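Local coordinates for glycosaminoglycan xylosylkinase (Hydra vulgaris, PDB 5XOM), which probably phosphorylates xylose in the glycosaminoglycan linkage region of proteoglycans, as a kinase of the Fam20 family, at residues Lys111-Ser116 / Asp130-Glu135; Lys222-Trp227 / Arg278-Tyr283; Glu336-Val341 / Ala363-Leu368. One frame throughout, in Å; residues are numbered along the deposited sequence.

From the N terminus, interaction 1 comes first: strand 106-112 ends, residues 113-131 form neither helix nor strand, and the contact closes this loop on the start of helix 132-144. Interaction 2 spans 50 residues, about half of them helical, and joins strand 221-224 to strand 280-286. Interaction 3 closes a shorter, partly helical excursion between the first turn of helix 339-347 and helix 358-382. The three follow in series, none nesting in or crossing another. Interactions 1 and 2 approach to about 8 Å between nearest atoms, whereas interactions 2 and 3, both in the Fam20 kinase portion of the chain, remain about 13 Å apart at their nearest atoms.

Interaction 1. Residues Lys111-Ser116 / Asp130-Glu135; sequences KPKRYS and DRHNAE
K111 leaves its strand with CG anti to the carbonyl carbon (chi1 -58°) and runs out almost straight beyond chi2, while E135 bends at chi2 (-80°) to bring its carboxylate across the lysine at about a right angle. The resulting salt bridge, K111 NZ to E135 OE2 at 2.6 Å, is consistent with the lysine-glutamate pair that joins strand and helix in the N-terminal lobe of protein kinases. NZ meets OE2 nearly along its C-O bond. D130 adds a second salt bridge, with OD2 3.1 Å from K111 NZ, approached from above the carboxylate plane; a longer, weak ion pair with D296 also reaches this amine. E135 OE1 accepts from the backbone N of N297.

Further along, the H132 ring lies between two methylenes: K113 CB stands 3.7 Å from the ring centroid in a CH-pi contact over one face, and N133 CB covers the opposite face. H132 NE2 bonds to E207. Beyond it, Y115 CE2 meets R131 CD at 3.6 Å. Two waters bridge the segments, one accepting from R114 N and also bonded to H132 ND1, the other donating to P112 O at 2.8 Å and to D130 O at 2.9 Å.

Interaction 2. Residues Lys222-Trp227 / Arg278-Tyr283; sequences KLPHPW and RHHYEY
L223 and Y281 lie side by side, the leucine filling a hollow walled by two tyrosines. L223 CD1 sits 3.5 Å from Y281 OH and 3.8 Å from Y283 CE1, while L223 CB backs onto the phenol carbon CZ of Y281. That hydroxyl is hydrogen-bonded to Y254 OH and R259 NH1. Y281 CG sits between its backbone N and carbonyl carbon (chi1 68°), and the ring then lies along the neighbouring strand: L223 O and P224 O approach it obliquely, P226 CD comes up across it, and H225 CA meets its edge near the ring plane at 3.8 Å from Y281 CD2. Past that edge the ring points at the face of H225 in an offset edge-to-face pair, planes 84° apart. The H225 ring is itself held by W227 N, which donates to ND1 in the ring plane.

These side chains ride on an antiparallel pairing, strand 221-224 forming one border of a three-stranded sheet whose centre is strand 280-286. L223 and Y281 are a hydrogen-bonded pair (L223 N to Y281 O 3.0 Å, Y281 N to L223 O 2.9 Å), and H225 N continues the join to H279 O at 2.8 Å.

A leucine in place of Y281 would probably leave the hydroxyl of Y254 and the guanidinium of R259 without their shared partner and open a gap beside L223 and H225.

On the sheet face of K222 and E282, the lysine crosses H280 at about a right angle, CG against CB, then bends at chi3 and chi4 and runs alongside E282, where NZ makes a long salt bridge to OE1. P224 CA rests over the face of the H280 imidazole as a CH-pi contact, 4.0 Å from the centroid.

Interaction 3. Residues Glu336-Val341 / Ala363-Leu368; sequences ENSLSV and ALDRRL
D365 takes three hydrogen bonds from the start of helix 339-347. S340 supplies two: its hydroxyl OG donates to D365 OD1 at 2.6 Å, on the syn side and somewhat out of the carboxylate plane, and its backbone N donates to the syn lone pair of OD2 at 2.8 Å. The third comes from S338 OG, 3.0 Å from D365 OD1 and well above the plane. The two hydroxyls reach OD1 from opposite faces, so that this oxygen is gripped from both sides and the carboxylate has little freedom to rotate. D365 CG lies anti to the carbonyl carbon (chi1 -60°), which swings the acid off the flank of its own helix toward the serines.

Outward from the polar group, L339 CB packs on D365 OD2 at 3.5 Å. L339 CD2 meets L368 CD2 at 4.0 Å, one turn further along helix 358-382, where the two leucines lie at a slant and L368 also touches A332 and T333 of helix 323-334.

The start of helix 339-347, with S338 at the N-cap, would probably favour a negative charge on D365. An acid of one helix here receives the N-terminal turn of another, tying helix 339-347 to helix 358-382 within the kinase-like C-terminal part.

Interaction 1. Residues Lys111-Ser116 / Asp130-Glu135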
loop_
_atom_site.group_PDB
_atom_site.type_symbol
_atom_site.label_atom_id
_atom_site.label_comp_id
_atom_site.label_asym_id
_atom_site.label_seq_id
_atom_site.Cartn_x
_atom_site.Cartn_y
_atom_site.Cartn_z
ATOM N N LYS A 111 9.364 23.813 -11.181
ATOM C CA LYS A 111 9.208 24.208 -12.577
ATOM C C LYS A 111 8.050 25.182 -12.718
ATOM O O LYS A 111 6.887 24.781 -12.550
ATOM C CB LYS A 111 8.985 22.977 -13.451
ATOM C CG LYS A 111 10.128 22.000 -13.320
ATOM C CD LYS A 111 10.395 21.274 -14.611
ATOM C CE LYS A 111 11.629 20.420 -14.458
ATOM N NZ LYS A 111 11.749 19.441 -15.560
ATOM N N PRO A 112 8.311 26.455 -12.997
ATOM C CA PRO A 112 7.221 27.429 -13.102
ATOM C C PRO A 112 6.416 27.257 -14.383
ATOM O O PRO A 112 6.904 26.748 -15.394
ATOM C CB PRO A 112 7.950 28.783 -13.079
ATOM C CG PRO A 112 9.318 28.478 -13.565
ATOM C CD PRO A 112 9.640 27.081 -13.119
ATOM N N LYS A 113 5.162 27.693 -14.322
ATOM C CA LYS A 113 4.338 27.824 -15.518
ATOM C C LYS A 113 4.966 28.785 -16.522
ATOM O O LYS A 113 5.428 29.874 -16.159
ATOM C CB LYS A 113 2.946 28.309 -15.120
ATOM C CG LYS A 113 2.061 28.701 -16.281
ATOM C CD LYS A 113 0.740 29.269 -15.791
ATOM C CE LYS A 113 0.159 30.221 -16.816
ATOM N NZ LYS A 113 -1.067 29.721 -17.455
ATOM N N ARG A 114 4.986 28.374 -17.797
ATOM C CA ARG A 114 5.537 29.188 -18.874
ATOM C C ARG A 114 4.575 29.407 -20.032
ATOM O O ARG A 114 4.846 30.264 -20.877
ATOM C CB ARG A 114 6.821 28.549 -19.428
ATOM C CG ARG A 114 7.791 28.097 -18.359
ATOM C CD ARG A 114 8.384 29.266 -17.618
ATOM N NE ARG A 114 8.817 30.309 -18.534
ATOM C CZ ARG A 114 10.064 30.433 -18.976
ATOM N NH1 ARG A 114 10.998 29.575 -18.592
ATOM N NH2 ARG A 114 10.382 31.409 -19.806
ATOM N N TYR A 115 3.484 28.650 -20.114
ATOM C CA TYR A 115 2.557 28.714 -21.233
ATOM C C TYR A 115 1.138 28.600 -20.709
ATOM O O TYR A 115 0.901 28.094 -19.607
ATOM C CB TYR A 115 2.772 27.576 -22.244
ATOM C CG TYR A 115 4.111 27.510 -22.943
ATOM C CD1 TYR A 115 4.462 28.438 -23.915
ATOM C CD2 TYR A 115 5.012 26.507 -22.646
ATOM C CE1 TYR A 115 5.682 28.362 -24.567
ATOM C CE2 TYR A 115 6.232 26.424 -23.289
ATOM C CZ TYR A 115 6.562 27.354 -24.247
ATOM O OH TYR A 115 7.779 27.274 -24.888
ATOM N N SER A 116 0.189 29.051 -21.525
ATOM C CA SER A 116 -1.205 28.710 -21.293
ATOM C C SER A 116 -1.429 27.217 -21.527
ATOM O O SER A 116 -0.674 26.553 -22.249
ATOM C CB SER A 116 -2.122 29.497 -22.226
ATOM O OG SER A 116 -1.920 30.886 -22.085
ATOM N N ASP A 130 10.226 23.991 -20.687
ATOM C CA ASP A 130 9.590 22.942 -19.897
ATOM C C ASP A 130 8.162 23.343 -19.537
ATOM O O ASP A 130 7.921 24.470 -19.094
ATOM C CB ASP A 130 10.400 22.717 -18.617
ATOM C CG ASP A 130 11.587 21.798 -18.822
ATOM O OD1 ASP A 130 11.882 21.480 -19.991
ATOM O OD2 ASP A 130 12.254 21.437 -17.823
ATOM N N ARG A 131 7.216 22.416 -19.719
ATOM C CA ARG A 131 5.821 22.621 -19.317
ATOM C C ARG A 131 5.609 22.018 -17.934
ATOM O O ARG A 131 5.727 20.799 -17.752
ATOM C CB ARG A 131 4.834 22.000 -20.306
ATOM C CG ARG A 131 4.532 22.847 -21.544
ATOM C CD ARG A 131 5.721 22.944 -22.472
ATOM N NE ARG A 131 5.817 21.754 -23.292
ATOM C CZ ARG A 131 6.754 21.550 -24.200
ATOM N NH1 ARG A 131 7.701 22.454 -24.444
ATOM N NH2 ARG A 131 6.755 20.420 -24.893
ATOM N N HIS A 132 5.277 22.869 -16.966
ATOM C CA HIS A 132 5.078 22.405 -15.597
ATOM C C HIS A 132 3.926 21.411 -15.508
ATOM O O HIS A 132 3.989 20.447 -14.740
ATOM C CB HIS A 132 4.820 23.594 -14.678
ATOM C CG HIS A 132 3.446 24.171 -14.822
ATOM N ND1 HIS A 132 2.972 24.675 -16.015
ATOM C CD2 HIS A 132 2.431 24.298 -13.933
ATOM C CE1 HIS A 132 1.734 25.106 -15.852
ATOM N NE2 HIS A 132 1.381 24.890 -14.597
ATOM N N ASN A 133 2.849 21.651 -16.257
ATOM C CA ASN A 133 1.696 20.766 -16.181
ATOM C C ASN A 133 1.986 19.424 -16.822
ATOM O O ASN A 133 1.334 18.432 -16.479
ATOM C CB ASN A 133 0.473 21.414 -16.844
ATOM C CG ASN A 133 0.677 21.651 -18.333
ATOM O OD1 ASN A 133 1.703 22.194 -18.752
ATOM N ND2 ASN A 133 -0.293 21.224 -19.141
ATOM N N ALA A 134 2.962 19.375 -17.730
ATOM C CA ALA A 134 3.354 18.108 -18.334
ATOM C C ALA A 134 4.012 17.188 -17.314
ATOM O O ALA A 134 3.801 15.970 -17.352
ATOM C CB ALA A 134 4.293 18.357 -19.515
ATOM N N GLU A 135 4.813 17.748 -16.397
ATOM C CA GLU A 135 5.419 16.930 -15.348
ATOM C C GLU A 135 4.349 16.265 -14.495
ATOM O O GLU A 135 4.473 15.089 -14.140
ATOM C CB GLU A 135 6.346 17.771 -14.458
ATOM C CG GLU A 135 7.640 18.247 -15.119
ATOM C CD GLU A 135 8.752 17.189 -15.168
ATOM O OE1 GLU A 135 8.481 15.978 -14.986
ATOM O OE2 GLU A 135 9.917 17.581 -15.395
HETATM O O HOH W 1 8.995 25.269 -16.576
HETATM O O HOH W 2 3.912 25.850 -18.536
#

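Interaction 2. Residues Lys222-Trp227 / Arg278-Tyr283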
loop_
_atom_site.group_PDB
_atom_site.type_symbol
_atom_site.label_atom_id
_atom_site.label_comp_id
_atom_site.label_asym_id
_atom_site.label_seq_id
_atom_site.Cartn_x
_atom_site.Cartn_y
_atom_site.Cartn_z
ATOM N N LYS A 222 23.836 8.801 -15.916
ATOM C CA LYS A 222 23.327 9.274 -17.194
ATOM C C LYS A 222 24.187 8.749 -18.337
ATOM O O LYS A 222 25.418 8.781 -18.264
ATOM C CB LYS A 222 23.295 10.802 -17.221
ATOM C CG LYS A 222 22.773 11.400 -18.510
ATOM C CD LYS A 222 23.179 12.860 -18.624
ATOM C CE LYS A 222 22.689 13.661 -17.428
ATOM N NZ LYS A 222 21.270 14.087 -17.574
ATOM N N LEU A 223 23.531 8.277 -19.395
ATOM C CA LEU A 223 24.168 7.832 -20.625
ATOM C C LEU A 223 23.431 8.405 -21.824
ATOM O O LEU A 223 22.237 8.710 -21.735
ATOM C CB LEU A 223 24.196 6.298 -20.732
ATOM C CG LEU A 223 25.115 5.548 -19.767
ATOM C CD1 LEU A 223 24.950 4.037 -19.915
ATOM C CD2 LEU A 223 26.561 5.953 -20.015
ATOM N N PRO A 224 24.119 8.576 -22.954
ATOM C CA PRO A 224 23.428 9.030 -24.169
ATOM C C PRO A 224 22.451 7.979 -24.677
ATOM O O PRO A 224 22.733 6.780 -24.654
ATOM C CB PRO A 224 24.572 9.262 -25.168
ATOM C CG PRO A 224 25.715 8.463 -24.639
ATOM C CD PRO A 224 25.576 8.475 -23.148
ATOM N N HIS A 225 21.298 8.446 -25.148
ATOM C CA HIS A 225 20.282 7.549 -25.692
ATOM C C HIS A 225 20.695 7.101 -27.091
ATOM O O HIS A 225 20.985 7.947 -27.943
ATOM C CB HIS A 225 18.930 8.250 -25.756
ATOM C CG HIS A 225 17.761 7.315 -25.806
ATOM N ND1 HIS A 225 17.553 6.440 -26.849
ATOM C CD2 HIS A 225 16.715 7.149 -24.961
ATOM C CE1 HIS A 225 16.444 5.755 -26.632
ATOM N NE2 HIS A 225 15.914 6.168 -25.495
ATOM N N PRO A 226 20.763 5.790 -27.358
ATOM C CA PRO A 226 21.135 5.329 -28.707
ATOM C C PRO A 226 20.255 5.907 -29.807
ATOM O O PRO A 226 20.679 5.982 -30.964
ATOM C CB PRO A 226 20.985 3.806 -28.610
ATOM C CG PRO A 226 21.227 3.501 -27.171
ATOM C CD PRO A 226 20.646 4.672 -26.406
ATOM N N TRP A 227 19.031 6.317 -29.468
ATOM C CA TRP A 227 18.103 6.868 -30.448
ATOM C C TRP A 227 17.957 8.381 -30.331
ATOM O O TRP A 227 16.964 8.943 -30.804
ATOM C CB TRP A 227 16.742 6.181 -30.325
ATOM C CG TRP A 227 16.727 4.820 -30.960
ATOM C CD1 TRP A 227 16.378 4.527 -32.245
ATOM C CD2 TRP A 227 17.085 3.574 -30.346
ATOM N NE1 TRP A 227 16.494 3.176 -32.471
ATOM C CE2 TRP A 227 16.925 2.568 -31.321
ATOM C CE3 TRP A 227 17.521 3.210 -29.068
ATOM C CZ2 TRP A 227 17.184 1.223 -31.059
ATOM C CZ3 TRP A 227 17.777 1.874 -28.808
ATOM C CH2 TRP A 227 17.609 0.897 -29.799
ATOM N N ARG A 278 14.378 13.133 -24.979
ATOM C CA ARG A 278 15.197 12.323 -24.077
ATOM C C ARG A 278 16.466 11.866 -24.806
ATOM O O ARG A 278 16.665 10.694 -25.123
ATOM C CB ARG A 278 14.393 11.149 -23.527
ATOM C CG ARG A 278 14.965 10.595 -22.221
ATOM C CD ARG A 278 14.106 9.488 -21.623
ATOM N NE ARG A 278 12.725 9.909 -21.394
ATOM C CZ ARG A 278 12.297 10.515 -20.290
ATOM N NH1 ARG A 278 13.144 10.779 -19.306
ATOM N NH2 ARG A 278 11.020 10.855 -20.169
ATOM N N HIS A 279 17.346 12.839 -25.063
ATOM C CA HIS A 279 18.589 12.547 -25.772
ATOM C C HIS A 279 19.605 11.845 -24.878
ATOM O O HIS A 279 20.428 11.066 -25.374
ATOM C CB HIS A 279 19.181 13.836 -26.354
ATOM C CG HIS A 279 19.260 14.968 -25.376
ATOM N ND1 HIS A 279 20.191 15.012 -24.361
ATOM C CD2 HIS A 279 18.528 16.103 -25.264
ATOM C CE1 HIS A 279 20.024 16.122 -23.661
ATOM N NE2 HIS A 279 19.022 16.801 -24.189
ATOM N N HIS A 280 19.562 12.102 -23.573
ATOM C CA HIS A 280 20.283 11.320 -22.578
ATOM C C HIS A 280 19.272 10.725 -21.611
ATOM O O HIS A 280 18.335 11.408 -21.191
ATOM C CB HIS A 280 21.291 12.175 -21.797
ATOM C CG HIS A 280 22.503 12.559 -22.583
ATOM N ND1 HIS A 280 22.460 13.450 -23.634
ATOM C CD2 HIS A 280 23.796 12.175 -22.469
ATOM C CE1 HIS A 280 23.672 13.597 -24.135
ATOM N NE2 HIS A 280 24.502 12.833 -23.446
ATOM N N TYR A 281 19.450 9.457 -21.260
ATOM C CA TYR A 281 18.584 8.828 -20.277
ATOM C C TYR A 281 19.335 8.647 -18.965
ATOM O O TYR A 281 20.567 8.702 -18.911
ATOM C CB TYR A 281 18.032 7.490 -20.789
ATOM C CG TYR A 281 19.052 6.382 -20.956
ATOM C CD1 TYR A 281 19.338 5.512 -19.910
ATOM C CD2 TYR A 281 19.712 6.193 -22.163
ATOM C CE1 TYR A 281 20.255 4.492 -20.055
ATOM C CE2 TYR A 281 20.635 5.172 -22.321
ATOM C CZ TYR A 281 20.901 4.324 -21.261
ATOM O OH TYR A 281 21.817 3.305 -21.400
ATOM N N GLU A 282 18.570 8.446 -17.897
ATOM C CA GLU A 282 19.111 8.321 -16.554
ATOM C C GLU A 282 18.558 7.062 -15.902
ATOM O O GLU A 282 17.423 6.656 -16.169
ATOM C CB GLU A 282 18.776 9.561 -15.714
ATOM C CG GLU A 282 19.507 10.819 -16.172
ATOM C CD GLU A 282 18.977 12.091 -15.529
ATOM O OE1 GLU A 282 19.681 12.661 -14.668
ATOM O OE2 GLU A 282 17.859 12.526 -15.885
ATOM N N TYR A 283 19.369 6.446 -15.042
ATOM C CA TYR A 283 18.990 5.176 -14.441
ATOM C C TYR A 283 19.545 5.071 -13.027
ATOM O O TYR A 283 20.536 5.721 -12.683
ATOM C CB TYR A 283 19.458 3.991 -15.298
ATOM C CG TYR A 283 20.958 3.837 -15.453
ATOM C CD1 TYR A 283 21.651 4.525 -16.446
ATOM C CD2 TYR A 283 21.674 2.968 -14.640
ATOM C CE1 TYR A 283 23.027 4.366 -16.604
ATOM C CE2 TYR A 283 23.049 2.801 -14.791
ATOM C CZ TYR A 283 23.718 3.502 -15.772
ATOM O OH TYR A 283 25.078 3.336 -15.917
#

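Interaction 3. Residues Glu336-Val341 / Ala363-Leu368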
loop_
_atom_site.group_PDB
_atom_site.type_symbol
_atom_site.label_atom_id
_atom_site.label_comp_id
_atom_site.label_asym_id
_atom_site.label_seq_id
_atom_site.Cartn_x
_atom_site.Cartn_y
_atom_site.Cartn_z
ATOM N N GLU A 336 -13.365 -0.331 -20.353
ATOM C CA GLU A 336 -14.522 0.418 -20.819
ATOM C C GLU A 336 -14.301 1.917 -20.699
ATOM O O GLU A 336 -14.938 2.687 -21.425
ATOM C CB GLU A 336 -15.778 0.013 -20.041
ATOM C CG GLU A 336 -15.698 0.296 -18.550
ATOM C CD GLU A 336 -17.029 0.109 -17.843
ATOM O OE1 GLU A 336 -18.008 0.789 -18.221
ATOM O OE2 GLU A 336 -17.096 -0.719 -16.909
ATOM N N ASN A 337 -13.394 2.337 -19.821
ATOM C CA ASN A 337 -12.970 3.725 -19.715
ATOM C C ASN A 337 -11.622 3.888 -20.403
ATOM O O ASN A 337 -10.678 3.144 -20.114
ATOM C CB ASN A 337 -12.867 4.155 -18.252
ATOM C CG ASN A 337 -14.222 4.271 -17.582
ATOM O OD1 ASN A 337 -14.460 3.669 -16.538
ATOM N ND2 ASN A 337 -15.118 5.042 -18.186
ATOM N N SER A 338 -11.535 4.858 -21.307
ATOM C CA SER A 338 -10.305 5.063 -22.051
ATOM C C SER A 338 -9.177 5.501 -21.120
ATOM O O SER A 338 -9.389 5.889 -19.966
ATOM C CB SER A 338 -10.507 6.102 -23.151
ATOM O OG SER A 338 -10.551 7.407 -22.600
ATOM N N LEU A 339 -7.956 5.408 -21.643
ATOM C CA LEU A 339 -6.780 5.821 -20.886
ATOM C C LEU A 339 -6.904 7.265 -20.412
ATOM O O LEU A 339 -6.520 7.596 -19.285
ATOM C CB LEU A 339 -5.535 5.643 -21.754
ATOM C CG LEU A 339 -4.178 5.852 -21.095
ATOM C CD1 LEU A 339 -3.969 4.801 -20.026
ATOM C CD2 LEU A 339 -3.092 5.776 -22.150
ATOM N N SER A 340 -7.441 8.143 -21.261
ATOM C CA SER A 340 -7.516 9.551 -20.892
ATOM C C SER A 340 -8.598 9.806 -19.857
ATOM O O SER A 340 -8.446 10.695 -19.011
ATOM C CB SER A 340 -7.755 10.406 -22.137
ATOM O OG SER A 340 -9.087 10.297 -22.605
ATOM N N VAL A 341 -9.696 9.049 -19.900
ATOM C CA VAL A 341 -10.716 9.198 -18.869
ATOM C C VAL A 341 -10.161 8.789 -17.511
ATOM O O VAL A 341 -10.336 9.500 -16.513
ATOM C CB VAL A 341 -11.971 8.392 -19.241
ATOM C CG1 VAL A 341 -12.873 8.218 -18.025
ATOM C CG2 VAL A 341 -12.714 9.079 -20.380
ATOM N N ALA A 363 -5.394 13.045 -27.359
ATOM C CA ALA A 363 -4.173 12.645 -28.053
ATOM C C ALA A 363 -3.578 11.383 -27.436
ATOM O O ALA A 363 -3.020 10.536 -28.143
ATOM C CB ALA A 363 -3.161 13.796 -28.029
ATOM N N LEU A 364 -3.686 11.252 -26.108
ATOM C CA LEU A 364 -3.255 10.038 -25.411
ATOM C C LEU A 364 -3.949 8.799 -25.962
ATOM O O LEU A 364 -3.300 7.795 -26.278
ATOM C CB LEU A 364 -3.557 10.178 -23.922
ATOM C CG LEU A 364 -2.585 11.036 -23.134
ATOM C CD1 LEU A 364 -3.084 11.160 -21.718
ATOM C CD2 LEU A 364 -1.176 10.446 -23.188
ATOM N N ASP A 365 -5.281 8.842 -26.058
ATOM C CA ASP A 365 -6.024 7.686 -26.547
ATOM C C ASP A 365 -5.684 7.394 -27.996
ATOM O O ASP A 365 -5.569 6.225 -28.390
ATOM C CB ASP A 365 -7.527 7.918 -26.388
ATOM C CG ASP A 365 -7.925 8.145 -24.949
ATOM O OD1 ASP A 365 -8.915 8.871 -24.713
ATOM O OD2 ASP A 365 -7.257 7.601 -24.046
ATOM N N ARG A 366 -5.528 8.441 -28.811
ATOM C CA ARG A 366 -5.119 8.243 -30.197
ATOM C C ARG A 366 -3.752 7.578 -30.276
ATOM O O ARG A 366 -3.546 6.649 -31.065
ATOM C CB ARG A 366 -5.111 9.581 -30.939
ATOM C CG ARG A 366 -4.808 9.461 -32.425
ATOM C CD ARG A 366 -4.925 10.815 -33.130
ATOM N NE ARG A 366 -3.890 11.729 -32.670
ATOM C CZ ARG A 366 -4.125 12.817 -31.942
ATOM N NH1 ARG A 366 -5.369 13.133 -31.605
ATOM N NH2 ARG A 366 -3.116 13.583 -31.548
ATOM N N ARG A 367 -2.806 8.031 -29.456
ATOM C CA ARG A 367 -1.455 7.494 -29.545
ATOM C C ARG A 367 -1.361 6.084 -28.976
ATOM O O ARG A 367 -0.495 5.308 -29.397
ATOM C CB ARG A 367 -0.488 8.430 -28.829
ATOM C CG ARG A 367 -0.259 9.733 -29.569
ATOM C CD ARG A 367 0.319 10.795 -28.661
ATOM N NE ARG A 367 0.217 12.108 -29.287
ATOM C CZ ARG A 367 0.376 13.259 -28.641
ATOM N NH1 ARG A 367 0.649 13.261 -27.343
ATOM N NH2 ARG A 367 0.260 14.410 -29.294
ATOM N N LEU A 368 -2.247 5.727 -28.045
ATOM C CA LEU A 368 -2.263 4.360 -27.541
ATOM C C LEU A 368 -2.616 3.378 -28.650
ATOM O O LEU A 368 -1.989 2.318 -28.773
ATOM C CB LEU A 368 -3.239 4.246 -26.369
ATOM C CG LEU A 368 -3.484 2.857 -25.770
ATOM C CD1 LEU A 368 -2.176 2.204 -25.359
ATOM C CD2 LEU A 368 -4.427 2.953 -24.582
#